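Local coordinates for protein LipS lipolytic enzyme (Unidentified, PDB 4FBL) that probably hydrolyses lipid esters as a thermostable lipase of the alpha/beta-hydrolase fold, and binds spermidine in this crystal, at residues L45-S50 with G73-G78; G78-T83 with E116-V121; G130-V135 with A208-L213; P160-L165 with K201-I206; M212-V217 with G237-N242. All blocks are in the same frame, centred on the assembly; numbering follows the deposited sequence.

Interaction 1: L45-S50 with G73-G78; sequences LYSVGS and GFARAG
Ser-47 and Ala-75 make the close-packed part of this contact. Ser-47 sets its OG anti to the backbone N (chi1 168°) and lays it against the methyl of Ala-75, OG to CB 3.4 Å, an apolar touch that leaves the hydroxyl to a water. Ser-47 OG donates to this water at 2.6 Å, and the water in turn donates to Ala-75 O at 3.2 Å, bridging strand and helix where their backbones do not bond directly. The helix, 68-76, packs beside the sheet of an alpha/beta-hydrolase fold, and 45-47 is an outermost strand of the sheet, running antiparallel to strand 80-83. Phe-74, which takes no part here, packs on helix 267-279 and on Val-81. Past the strand the contact is more open, with Gly-49 exposed, and one straight bond holds it: the backbone N of Ser-50 donates to Gly-78 O at 2.9 Å, with an N-H...O angle of 160° and the donor almost in line with the C=O bond. The same oxygen is also approached by the CA of Gly-49, a CA-H...O contact of 3.4 Å, so two neighbouring residues of 45-50 close on one carbonyl. A third approach, from the hydroxyl of Ser-50, is long and weak. Gly-78 follows helix 68-76 in a Schellman motif, its positive phi (107°) turning the chain away while its N stays bonded to Ala-75 O at 2.8 Å.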
# COMPACT_ATOMS: atom_id res chain seq x y z
N LEU C 45 7.40 -15.48 -22.53
CA LEU C 45 7.29 -15.46 -23.99
C LEU C 45 7.79 -14.12 -24.50
O LEU C 45 7.34 -13.08 -24.05
CB LEU C 45 5.82 -15.73 -24.37
CG LEU C 45 5.15 -15.24 -25.68
CD1 LEU C 45 6.09 -14.82 -26.82
CD2 LEU C 45 4.04 -16.19 -26.17
N TYR C 46 8.81 -14.16 -25.37
CA TYR C 46 9.44 -13.01 -26.00
C TYR C 46 9.29 -13.33 -27.50
O TYR C 46 9.49 -14.49 -27.93
CB TYR C 46 10.92 -12.86 -25.57
CG TYR C 46 11.01 -12.38 -24.16
CD1 TYR C 46 10.84 -11.00 -23.84
CD2 TYR C 46 11.23 -13.28 -23.11
CE1 TYR C 46 10.86 -10.55 -22.52
CE2 TYR C 46 11.24 -12.83 -21.76
CZ TYR C 46 11.05 -11.48 -21.48
OH TYR C 46 11.11 -11.05 -20.17
N SER C 47 8.83 -12.36 -28.29
CA SER C 47 8.64 -12.62 -29.73
C SER C 47 8.97 -11.30 -30.41
O SER C 47 8.45 -10.27 -29.98
CB SER C 47 7.22 -13.07 -30.00
OG SER C 47 6.98 -13.05 -31.40
N VAL C 48 9.89 -11.31 -31.37
CA VAL C 48 10.24 -10.02 -31.98
C VAL C 48 9.46 -9.89 -33.30
O VAL C 48 9.40 -10.84 -34.05
CB VAL C 48 11.72 -9.97 -32.27
CG1 VAL C 48 12.13 -8.57 -32.93
CG2 VAL C 48 12.50 -10.36 -31.00
N GLY C 49 8.87 -8.72 -33.57
CA GLY C 49 7.97 -8.57 -34.74
C GLY C 49 8.14 -7.14 -35.25
O GLY C 49 9.25 -6.67 -35.40
N SER C 50 7.04 -6.39 -35.38
CA SER C 50 7.11 -4.97 -35.79
C SER C 50 7.54 -3.97 -34.76
O SER C 50 7.85 -4.29 -33.60
CB SER C 50 5.80 -4.46 -36.36
OG SER C 50 4.72 -4.58 -35.43
N GLY C 73 -1.58 -14.75 -29.42
CA GLY C 73 -2.40 -13.90 -30.25
C GLY C 73 -1.74 -12.61 -30.74
O GLY C 73 -1.81 -12.35 -31.94
N PHE C 74 -1.14 -11.79 -29.86
CA PHE C 74 -0.49 -10.59 -30.30
C PHE C 74 0.74 -10.93 -31.15
O PHE C 74 1.07 -10.18 -32.05
CB PHE C 74 0.03 -9.69 -29.11
CG PHE C 74 -1.04 -9.25 -28.12
CD1 PHE C 74 -2.30 -8.76 -28.57
CD2 PHE C 74 -0.78 -9.32 -26.72
CE1 PHE C 74 -3.27 -8.35 -27.69
CE2 PHE C 74 -1.76 -8.92 -25.78
CZ PHE C 74 -3.04 -8.38 -26.28
N ALA C 75 1.50 -11.96 -30.78
CA ALA C 75 2.65 -12.34 -31.62
C ALA C 75 2.23 -12.83 -33.07
O ALA C 75 2.85 -12.40 -34.05
CB ALA C 75 3.60 -13.31 -30.97
N ARG C 76 1.20 -13.67 -33.18
CA ARG C 76 0.69 -14.04 -34.51
C ARG C 76 0.18 -12.85 -35.29
O ARG C 76 0.17 -12.91 -36.51
CB ARG C 76 -0.44 -15.01 -34.45
CG ARG C 76 -0.02 -16.24 -33.86
CD ARG C 76 -1.05 -17.22 -34.13
NE ARG C 76 -0.60 -18.31 -33.32
CZ ARG C 76 -1.12 -18.61 -32.14
NH1 ARG C 76 -2.18 -17.92 -31.65
NH2 ARG C 76 -0.58 -19.61 -31.48
N ALA C 77 -0.23 -11.78 -34.62
CA ALA C 77 -0.66 -10.64 -35.39
C ALA C 77 0.55 -9.83 -35.83
O ALA C 77 0.43 -8.89 -36.61
CB ALA C 77 -1.67 -9.83 -34.64
N GLY C 78 1.76 -10.19 -35.40
CA GLY C 78 2.93 -9.49 -35.95
C GLY C 78 3.60 -8.52 -35.01
O GLY C 78 4.68 -8.03 -35.30
O HOH W 1 5.84 -11.49 -33.16

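Interaction 2: G78-T83 with E116-V121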
# COMPACT_ATOMS: atom_id res chain seq x y z
N GLY C 78 1.76 -10.19 -35.40
CA GLY C 78 2.93 -9.49 -35.95
C GLY C 78 3.60 -8.52 -35.01
O GLY C 78 4.68 -8.03 -35.30
N TYR C 79 2.98 -8.25 -33.85
CA TYR C 79 3.56 -7.31 -32.85
C TYR C 79 4.81 -7.90 -32.17
O TYR C 79 4.86 -9.07 -32.04
CB TYR C 79 2.48 -6.96 -31.75
CG TYR C 79 1.30 -6.23 -32.40
CD1 TYR C 79 1.47 -4.95 -32.94
CD2 TYR C 79 0.06 -6.85 -32.56
CE1 TYR C 79 0.44 -4.29 -33.64
CE2 TYR C 79 -1.02 -6.16 -33.22
CZ TYR C 79 -0.80 -4.92 -33.75
OH TYR C 79 -1.86 -4.24 -34.34
N THR C 80 5.77 -7.08 -31.77
CA THR C 80 6.80 -7.49 -30.77
C THR C 80 6.08 -7.65 -29.39
O THR C 80 5.15 -6.86 -29.09
CB THR C 80 7.92 -6.43 -30.73
OG1 THR C 80 8.55 -6.38 -32.03
CG2 THR C 80 9.00 -6.73 -29.69
N VAL C 81 6.43 -8.73 -28.65
CA VAL C 81 5.72 -9.18 -27.43
C VAL C 81 6.74 -9.49 -26.34
O VAL C 81 7.71 -10.24 -26.60
CB VAL C 81 4.78 -10.41 -27.64
CG1 VAL C 81 4.02 -10.72 -26.33
CG2 VAL C 81 3.69 -10.14 -28.73
N ALA C 82 6.58 -8.89 -25.16
CA ALA C 82 7.34 -9.32 -23.93
C ALA C 82 6.31 -9.73 -22.89
O ALA C 82 5.51 -8.86 -22.43
CB ALA C 82 8.22 -8.17 -23.37
N THR C 83 6.36 -11.02 -22.47
CA THR C 83 5.50 -11.56 -21.46
C THR C 83 6.47 -12.09 -20.39
O THR C 83 6.84 -13.24 -20.44
CB THR C 83 4.66 -12.73 -21.97
OG1 THR C 83 4.01 -12.26 -23.14
CG2 THR C 83 3.56 -13.12 -20.93
N GLU C 116 11.58 -1.20 -25.89
CA GLU C 116 12.02 0.05 -26.47
C GLU C 116 13.25 -0.11 -27.38
O GLU C 116 13.39 0.59 -28.34
CB GLU C 116 12.33 1.08 -25.39
CG GLU C 116 11.14 1.80 -24.95
CD GLU C 116 11.27 2.21 -23.50
OE1 GLU C 116 10.26 2.57 -22.90
OE2 GLU C 116 12.38 2.13 -22.92
N GLU C 117 14.15 -1.02 -27.07
CA GLU C 117 15.17 -1.43 -28.04
C GLU C 117 14.62 -1.86 -29.42
O GLU C 117 15.23 -1.58 -30.42
CB GLU C 117 16.04 -2.56 -27.41
CG GLU C 117 17.04 -2.01 -26.35
CD GLU C 117 17.74 -3.12 -25.50
OE1 GLU C 117 17.56 -4.33 -25.65
OE2 GLU C 117 18.52 -2.78 -24.63
N ARG C 118 13.51 -2.57 -29.46
CA ARG C 118 12.92 -3.11 -30.63
C ARG C 118 11.69 -2.38 -31.28
O ARG C 118 11.18 -2.84 -32.30
CB ARG C 118 12.52 -4.56 -30.33
CG ARG C 118 13.78 -5.39 -29.91
CD ARG C 118 13.40 -6.67 -29.22
NE ARG C 118 14.55 -7.55 -29.10
CZ ARG C 118 15.50 -7.39 -28.17
NH1 ARG C 118 15.41 -6.40 -27.30
NH2 ARG C 118 16.56 -8.19 -28.14
N CYS C 119 11.19 -1.30 -30.67
CA CYS C 119 9.85 -0.76 -30.95
C CYS C 119 9.80 0.71 -30.78
O CYS C 119 10.44 1.27 -29.95
CB CYS C 119 8.81 -1.35 -29.95
SG CYS C 119 8.76 -3.02 -30.12
N ASP C 120 8.92 1.34 -31.55
CA ASP C 120 8.63 2.77 -31.44
C ASP C 120 7.39 3.11 -30.59
O ASP C 120 7.21 4.21 -30.25
CB ASP C 120 8.27 3.30 -32.90
CG ASP C 120 9.48 3.21 -33.85
OD1 ASP C 120 10.63 3.35 -33.32
OD2 ASP C 120 9.30 2.97 -35.09
N VAL C 121 6.47 2.18 -30.47
CA VAL C 121 5.15 2.39 -29.83
C VAL C 121 4.99 1.23 -28.84
O VAL C 121 5.29 0.11 -29.20
CB VAL C 121 4.03 2.24 -30.91
CG1 VAL C 121 2.66 2.63 -30.39
CG2 VAL C 121 4.40 3.07 -32.10
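Thr-80 presents its carbon side to the sulfur of Cys-119. The SG sits 3.6 Å from Thr-80 CB and 3.7 Å from Thr-80 CG2, so the sulfur lies against the branch point and the methyl together. Both residues point their CB toward the other segment. In Thr-80 the methyl is anti to the backbone N and OG1 stands beside that N (chi1 -62°), which sends methyl and hydroxyl different ways: the methyl packs toward the helix end, and the hydroxyl bonds with Gly-49 N and Ser-50 O. The pair belongs to the layered build of the alpha/beta-hydrolase fold. Strand 80-83 lies in the central sheet, and Cys-119 follows helix 101-118 on the short link into strand 121-127, so the contact joins the C-terminal end of the helix to the strand. Arg-118 meets the threonine at about a right angle, and it does so with its base: Arg-118 CB is 4.2 Å from Thr-80 CG2. From there its extended chain leads away from the strand to a guanidinium held by Trp-114, through the carbonyl oxygen and a cation-pi contact with the ring, and weakly paired with Glu-117, Arg-118 NH1 to Glu-117 OE1 being 3.4 Å.

Interaction 3: G130-V135 with A208-L213; sequences GGALTV and AVAEML
Ala-210 is the centre of the apolar packing, its methyl directed at helix 129-140 and met there by two residues one turn apart. Val-135 brings CG1 to 4.0 Å from Ala-210 CB; this branch is anti to the backbone N (chi1 174°), which carries it out to the facing helix. Ala-132 is looser, with its CB 4.4 Å from Ala-210 CB. Carbon-to-oxygen contacts make up the second group. Ala-210 CB rests 3.4 Å from Ala-132 O, and Val-135 CG1 lies 3.6 Å from Ala-210 O, so each helix lays a methyl on a backbone carbonyl of the other. Between the two segments there is no polar bond; Thr-134, facing away, donates OG1 within its own helix to Gly-130 O at 2.8 Å, and Thr-134 N reaches that oxygen from the opposite face of the carbonyl plane. Across the far side of 208-213, Glu-211 forms a salt bridge with Arg-156 of the second subunit. Helix 129-140 begins just after Ser-128, which lines the spermidine pocket and is the probable nucleophile of a GxSxG elbow. With alanine at the closest point, the CA atoms of Val-135 and Ala-210 come to 5.7 Å, and the buried join between these helices rests on shape and exclusion of water.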
# COMPACT_ATOMS: atom_id res chain seq x y z
N GLY C 130 -0.88 -7.89 -12.30
CA GLY C 130 -0.26 -7.43 -13.60
C GLY C 130 -1.09 -6.31 -14.19
O GLY C 130 -0.58 -5.38 -14.85
N GLY C 131 -2.37 -6.28 -13.86
CA GLY C 131 -3.16 -5.15 -14.34
C GLY C 131 -2.96 -3.90 -13.46
O GLY C 131 -3.08 -2.74 -13.93
N ALA C 132 -2.60 -4.11 -12.19
CA ALA C 132 -2.23 -2.96 -11.31
C ALA C 132 -0.85 -2.42 -11.72
O ALA C 132 -0.62 -1.19 -11.72
CB ALA C 132 -2.18 -3.46 -9.79
N LEU C 133 0.05 -3.34 -12.13
CA LEU C 133 1.30 -2.95 -12.71
C LEU C 133 1.19 -2.17 -14.05
O LEU C 133 2.06 -1.31 -14.34
CB LEU C 133 2.24 -4.15 -12.85
CG LEU C 133 2.86 -4.69 -11.53
CD1 LEU C 133 3.39 -6.09 -11.76
CD2 LEU C 133 3.98 -3.74 -11.05
N THR C 134 0.18 -2.50 -14.84
CA THR C 134 -0.11 -1.84 -16.10
C THR C 134 -0.51 -0.37 -15.74
O THR C 134 0.02 0.60 -16.34
CB THR C 134 -1.28 -2.56 -16.79
OG1 THR C 134 -0.86 -3.86 -17.19
CG2 THR C 134 -1.79 -1.82 -18.01
N VAL C 135 -1.41 -0.20 -14.75
CA VAL C 135 -1.80 1.12 -14.26
C VAL C 135 -0.58 1.82 -13.66
O VAL C 135 -0.38 2.97 -13.93
CB VAL C 135 -2.92 1.08 -13.25
CG1 VAL C 135 -3.17 2.52 -12.65
CG2 VAL C 135 -4.20 0.60 -13.94
N ALA C 208 -1.91 -0.15 -4.00
CA ALA C 208 -2.05 1.25 -3.49
C ALA C 208 -1.26 2.34 -4.30
O ALA C 208 -1.76 3.46 -4.51
CB ALA C 208 -1.63 1.29 -2.03
N VAL C 209 -0.04 2.02 -4.72
CA VAL C 209 0.75 2.97 -5.49
C VAL C 209 0.01 3.23 -6.81
O VAL C 209 -0.18 4.39 -7.20
CB VAL C 209 2.20 2.52 -5.69
CG1 VAL C 209 2.92 3.43 -6.78
CG2 VAL C 209 2.96 2.55 -4.31
N ALA C 210 -0.51 2.17 -7.44
CA ALA C 210 -1.28 2.34 -8.70
C ALA C 210 -2.47 3.16 -8.54
O ALA C 210 -2.76 4.05 -9.43
CB ALA C 210 -1.71 0.93 -9.33
N GLU C 211 -3.28 2.82 -7.51
CA GLU C 211 -4.42 3.65 -7.23
C GLU C 211 -4.05 5.16 -7.09
O GLU C 211 -4.78 6.04 -7.58
CB GLU C 211 -5.14 3.20 -5.95
CG GLU C 211 -6.51 3.96 -5.88
CD GLU C 211 -7.39 3.57 -4.61
OE1 GLU C 211 -7.08 2.61 -3.93
OE2 GLU C 211 -8.42 4.20 -4.34
N MET C 212 -3.00 5.46 -6.33
CA MET C 212 -2.62 6.88 -6.10
C MET C 212 -2.09 7.60 -7.40
O MET C 212 -2.25 8.83 -7.57
CB MET C 212 -1.54 6.92 -5.01
CG MET C 212 -1.44 8.35 -4.32
SD MET C 212 -0.26 8.46 -2.98
CE MET C 212 -0.78 7.01 -1.95
N LEU C 213 -1.49 6.83 -8.33
CA LEU C 213 -1.12 7.34 -9.67
C LEU C 213 -2.25 7.58 -10.71
O LEU C 213 -2.01 8.25 -11.73
CB LEU C 213 -0.15 6.38 -10.29
CG LEU C 213 1.21 6.34 -9.66
CD1 LEU C 213 2.12 5.18 -10.26
CD2 LEU C 213 1.94 7.66 -9.90

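Interaction 4: P160-L165 with K201-I206; sequences PDLAAL and KHLITI
Ile-204 swings CG1 anti to its carbonyl carbon (chi1 -79°) and then runs on extended, carrying CD1 across to helix 160-166. There it lands on the backbone, with Ile-204 CD1 4.0 Å from Ala-163 CA. Leu-162 answers from the other helix: CG anti to the backbone N (chi1 -168°) directs the side chain at helix 200-213, and its CD2 stands 4.3 Å from Ile-204 CD1. The same methyl also reaches Leu-203, where the two CD2 atoms of Leu-162 and Leu-203 are 4.5 Å apart. Leu-162 thus touches both residues of a consecutive pair, while the small Ala-163 lets the isoleucine methyl come close to the main chain. The two helices belong to the region between strands 147-151 and 221-226 of the alpha/beta-hydrolase sheet, where such enzymes often carry a cap; the N-to-C directions of the two short segments lie 117° apart, their axes 10.0 Å apart at closest. Leu-203 also packs on Phe-60, one of the residues lining the spermidine pocket. On the dimer side, Ala-163 packs on Met-212 of the second subunit, and Thr-205 OG1 is hydrogen-bonded to Thr-205 OG1 of that subunit.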
# COMPACT_ATOMS: atom_id res chain seq x y z
N PRO C 160 -10.03 -7.55 4.85
CA PRO C 160 -9.40 -7.47 6.20
C PRO C 160 -8.55 -8.68 6.53
O PRO C 160 -7.46 -8.54 7.09
CB PRO C 160 -10.61 -7.34 7.14
CG PRO C 160 -11.68 -6.51 6.26
CD PRO C 160 -11.48 -7.19 4.84
N ASP C 161 -8.97 -9.88 6.12
CA ASP C 161 -8.21 -11.09 6.42
C ASP C 161 -6.85 -11.04 5.71
O ASP C 161 -5.84 -11.45 6.26
CB ASP C 161 -8.95 -12.32 5.85
CG ASP C 161 -10.17 -12.78 6.72
OD1 ASP C 161 -10.53 -12.18 7.77
OD2 ASP C 161 -10.80 -13.78 6.28
N LEU C 162 -6.85 -10.62 4.45
CA LEU C 162 -5.55 -10.52 3.75
C LEU C 162 -4.62 -9.49 4.46
O LEU C 162 -3.46 -9.76 4.73
CB LEU C 162 -5.81 -10.02 2.32
CG LEU C 162 -4.66 -10.13 1.39
CD1 LEU C 162 -4.43 -11.56 0.92
CD2 LEU C 162 -5.02 -9.13 0.28
N ALA C 163 -5.19 -8.30 4.71
CA ALA C 163 -4.44 -7.17 5.33
C ALA C 163 -3.86 -7.65 6.69
O ALA C 163 -2.74 -7.29 7.07
CB ALA C 163 -5.38 -5.98 5.45
N ALA C 164 -4.58 -8.55 7.40
CA ALA C 164 -4.06 -9.09 8.69
C ALA C 164 -2.96 -10.10 8.57
O ALA C 164 -2.33 -10.46 9.58
CB ALA C 164 -5.22 -9.72 9.59
N LEU C 165 -2.68 -10.54 7.32
CA LEU C 165 -1.49 -11.35 7.07
C LEU C 165 -0.28 -10.51 6.66
O LEU C 165 0.89 -11.01 6.71
CB LEU C 165 -1.80 -12.40 5.99
CG LEU C 165 -2.90 -13.41 6.47
CD1 LEU C 165 -3.67 -14.05 5.27
CD2 LEU C 165 -2.29 -14.42 7.44
N LYS C 201 2.35 -8.41 1.58
CA LYS C 201 2.51 -6.96 1.81
C LYS C 201 2.80 -6.20 0.43
O LYS C 201 2.23 -5.14 0.14
CB LYS C 201 3.57 -6.70 2.88
CG LYS C 201 4.98 -6.95 2.46
CD LYS C 201 6.05 -6.73 3.56
CE LYS C 201 5.94 -7.77 4.69
NZ LYS C 201 6.50 -9.14 4.33
N HIS C 202 3.60 -6.86 -0.42
CA HIS C 202 3.92 -6.36 -1.77
C HIS C 202 2.78 -6.32 -2.72
O HIS C 202 2.72 -5.39 -3.55
CB HIS C 202 5.07 -7.23 -2.26
CG HIS C 202 6.24 -7.07 -1.35
ND1 HIS C 202 6.79 -8.10 -0.59
CD2 HIS C 202 6.96 -5.96 -1.07
CE1 HIS C 202 7.79 -7.62 0.13
NE2 HIS C 202 7.94 -6.32 -0.16
N LEU C 203 1.85 -7.29 -2.66
CA LEU C 203 0.66 -7.16 -3.45
C LEU C 203 -0.10 -5.91 -3.12
O LEU C 203 -0.62 -5.17 -4.01
CB LEU C 203 -0.25 -8.38 -3.29
CG LEU C 203 -1.69 -8.38 -3.85
CD1 LEU C 203 -1.82 -8.26 -5.33
CD2 LEU C 203 -2.54 -9.65 -3.41
N ILE C 204 -0.28 -5.65 -1.82
CA ILE C 204 -1.13 -4.51 -1.39
C ILE C 204 -0.40 -3.17 -1.76
O ILE C 204 -1.05 -2.22 -2.19
CB ILE C 204 -1.36 -4.58 0.19
CG1 ILE C 204 -2.45 -5.64 0.52
CG2 ILE C 204 -1.89 -3.26 0.69
CD1 ILE C 204 -2.42 -6.22 1.97
N THR C 205 0.92 -3.16 -1.64
CA THR C 205 1.73 -1.96 -1.92
C THR C 205 1.53 -1.54 -3.40
O THR C 205 1.16 -0.37 -3.74
CB THR C 205 3.28 -2.18 -1.67
OG1 THR C 205 3.55 -2.44 -0.26
CG2 THR C 205 4.07 -0.91 -2.10
N ILE C 206 1.69 -2.53 -4.32
CA ILE C 206 1.52 -2.24 -5.74
C ILE C 206 0.14 -1.72 -5.99
O ILE C 206 -0.01 -0.76 -6.76
CB ILE C 206 1.72 -3.51 -6.68
CG1 ILE C 206 3.12 -4.08 -6.59
CG2 ILE C 206 1.40 -3.10 -8.17
CD1 ILE C 206 4.04 -3.12 -7.11

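Interaction 5: M212-V217 with G237-N242; sequences MLLPRV and GELIYN
Leu-214 gives the largest share of this contact, pushing its forked end at helix 235-243 so that each methyl finds a different residue. CD2 goes to Ile-240, 4.1 Å from Ile-240 CA and also 4.1 Å from Ile-240 CG2. CD1 goes to the preceding residue, where Leu-214 CD1 lies 4.0 Å from Leu-239 O and 4.5 Å from Leu-239 CD1. The leucine therefore straddles two successive positions of the helix and packs on main chain as much as on side chains. Its torsions explain the reach: CG stands anti to the carbonyl carbon (chi1 -81°) and the chain runs on to CD1 in an extended form (chi2 167°).

Ile-240 is next in buried area. Its CG2 is anti to the backbone N, and the two side chains cross at about a right angle, so the leucine meets the beta-branch of the isoleucine. Leu-239 contributes less. Its CB does not aim at the other segment, yet the far end of the side chain bends back toward Leu-214.

Leu-214 opens a short 3-10 turn, 214-216, that follows helix 200-213; Val-217 N bonds back to Leu-214 O at 3.0 Å as the chain heads for strand 221-226. Around the contact, Leu-214 also packs on Val-135 of helix 129-140 and on Ile-244, while Ile-240 rests on Ile-223 of strand 221-226. The apolar contact joins helix 235-243 to the chain entering the parallel strand that lies next to 249-254 in the sheet.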
# COMPACT_ATOMS: atom_id res chain seq x y z
N MET C 212 -3.00 5.46 -6.33
CA MET C 212 -2.62 6.88 -6.10
C MET C 212 -2.09 7.60 -7.40
O MET C 212 -2.25 8.83 -7.57
CB MET C 212 -1.54 6.92 -5.01
CG MET C 212 -1.44 8.35 -4.32
SD MET C 212 -0.26 8.46 -2.98
CE MET C 212 -0.78 7.01 -1.95
N LEU C 213 -1.49 6.83 -8.33
CA LEU C 213 -1.12 7.34 -9.67
C LEU C 213 -2.25 7.58 -10.71
O LEU C 213 -2.01 8.25 -11.73
CB LEU C 213 -0.15 6.38 -10.29
CG LEU C 213 1.21 6.34 -9.66
CD1 LEU C 213 2.12 5.18 -10.26
CD2 LEU C 213 1.94 7.66 -9.90
N LEU C 214 -3.45 7.06 -10.48
CA LEU C 214 -4.48 7.12 -11.45
C LEU C 214 -4.63 8.48 -12.20
O LEU C 214 -4.75 8.47 -13.41
CB LEU C 214 -5.80 6.69 -10.83
CG LEU C 214 -6.09 5.17 -10.68
CD1 LEU C 214 -7.32 4.86 -9.75
CD2 LEU C 214 -6.30 4.50 -12.02
N PRO C 215 -4.67 9.65 -11.49
CA PRO C 215 -4.87 10.97 -12.15
C PRO C 215 -3.75 11.22 -13.19
O PRO C 215 -3.93 11.90 -14.19
CB PRO C 215 -4.71 11.97 -10.95
CG PRO C 215 -5.36 11.12 -9.79
CD PRO C 215 -4.62 9.78 -10.01
N ARG C 216 -2.60 10.64 -13.00
CA ARG C 216 -1.51 10.76 -13.96
C ARG C 216 -1.57 9.90 -15.20
O ARG C 216 -0.82 10.14 -16.17
CB ARG C 216 -0.24 10.40 -13.29
CG ARG C 216 0.45 11.48 -12.50
CD ARG C 216 1.56 10.73 -11.87
NE ARG C 216 2.72 11.53 -11.65
CZ ARG C 216 3.93 11.41 -12.20
NH1 ARG C 216 4.27 10.49 -13.09
NH2 ARG C 216 4.82 12.28 -11.76
N VAL C 217 -2.45 8.91 -15.21
CA VAL C 217 -2.60 8.05 -16.42
C VAL C 217 -3.38 8.84 -17.47
O VAL C 217 -4.48 9.25 -17.16
CB VAL C 217 -3.40 6.76 -16.15
CG1 VAL C 217 -3.57 5.99 -17.45
CG2 VAL C 217 -2.69 5.89 -15.09
N GLY C 237 -12.84 -2.01 -11.66
CA GLY C 237 -12.94 -1.44 -13.02
C GLY C 237 -13.53 -0.03 -12.99
O GLY C 237 -13.07 0.87 -13.74
N GLU C 238 -14.54 0.19 -12.12
CA GLU C 238 -15.16 1.54 -11.99
C GLU C 238 -14.19 2.55 -11.40
O GLU C 238 -14.10 3.69 -11.87
CB GLU C 238 -16.50 1.49 -11.21
CG GLU C 238 -17.54 0.70 -12.05
CD GLU C 238 -18.77 0.19 -11.28
OE1 GLU C 238 -19.88 0.44 -11.82
OE2 GLU C 238 -18.63 -0.47 -10.21
N LEU C 239 -13.44 2.08 -10.41
CA LEU C 239 -12.43 2.83 -9.73
C LEU C 239 -11.43 3.41 -10.74
O LEU C 239 -11.14 4.62 -10.75
CB LEU C 239 -11.67 1.85 -8.80
CG LEU C 239 -11.05 2.22 -7.44
CD1 LEU C 239 -9.57 1.91 -7.24
CD2 LEU C 239 -11.47 3.66 -6.82
N ILE C 240 -10.89 2.51 -11.58
CA ILE C 240 -10.01 2.95 -12.66
C ILE C 240 -10.72 3.88 -13.67
O ILE C 240 -10.18 4.92 -14.06
CB ILE C 240 -9.43 1.70 -13.38
CG1 ILE C 240 -8.66 0.87 -12.32
CG2 ILE C 240 -8.50 2.12 -14.56
CD1 ILE C 240 -8.29 -0.53 -12.79
N TYR C 241 -11.90 3.50 -14.12
CA TYR C 241 -12.55 4.29 -15.15
C TYR C 241 -12.74 5.72 -14.63
O TYR C 241 -12.46 6.70 -15.33
CB TYR C 241 -13.88 3.63 -15.53
CG TYR C 241 -14.63 4.38 -16.64
CD1 TYR C 241 -14.40 4.05 -17.98
CD2 TYR C 241 -15.53 5.46 -16.33
CE1 TYR C 241 -15.08 4.71 -19.02
CE2 TYR C 241 -16.19 6.17 -17.38
CZ TYR C 241 -15.97 5.77 -18.71
OH TYR C 241 -16.57 6.41 -19.80
N ASN C 242 -13.17 5.84 -13.38
CA ASN C 242 -13.50 7.14 -12.82
C ASN C 242 -12.27 7.95 -12.38
O ASN C 242 -12.39 9.13 -12.27
CB ASN C 242 -14.41 6.96 -11.57
CG ASN C 242 -15.79 6.46 -11.90
OD1 ASN C 242 -16.40 6.80 -12.94
ND2 ASN C 242 -16.33 5.65 -10.97

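Interactions 1 and 2 form one cluster at the 45-47 side of the sheet, their centres 8 Å apart; they share Gly-78, and Thr-80 OG1 lies 2.7 Å from Ser-50 O. The other three are strung along helix 200-213. Interaction 3 touches interaction 4 through Ala-132 CB and Ile-206 CG2, 3.9 Å apart, and interaction 5 through Val-135 CG1 and Leu-214 CD2, 3.8 Å apart; all three also reach the second subunit. Spermidine lies close to this group: about 7 Å from the side chain of Leu-203 in interaction 4, and about 10 Å and 13 Å from the side chains of Ala-132 in interaction 3 and Ile-240 in interaction 5.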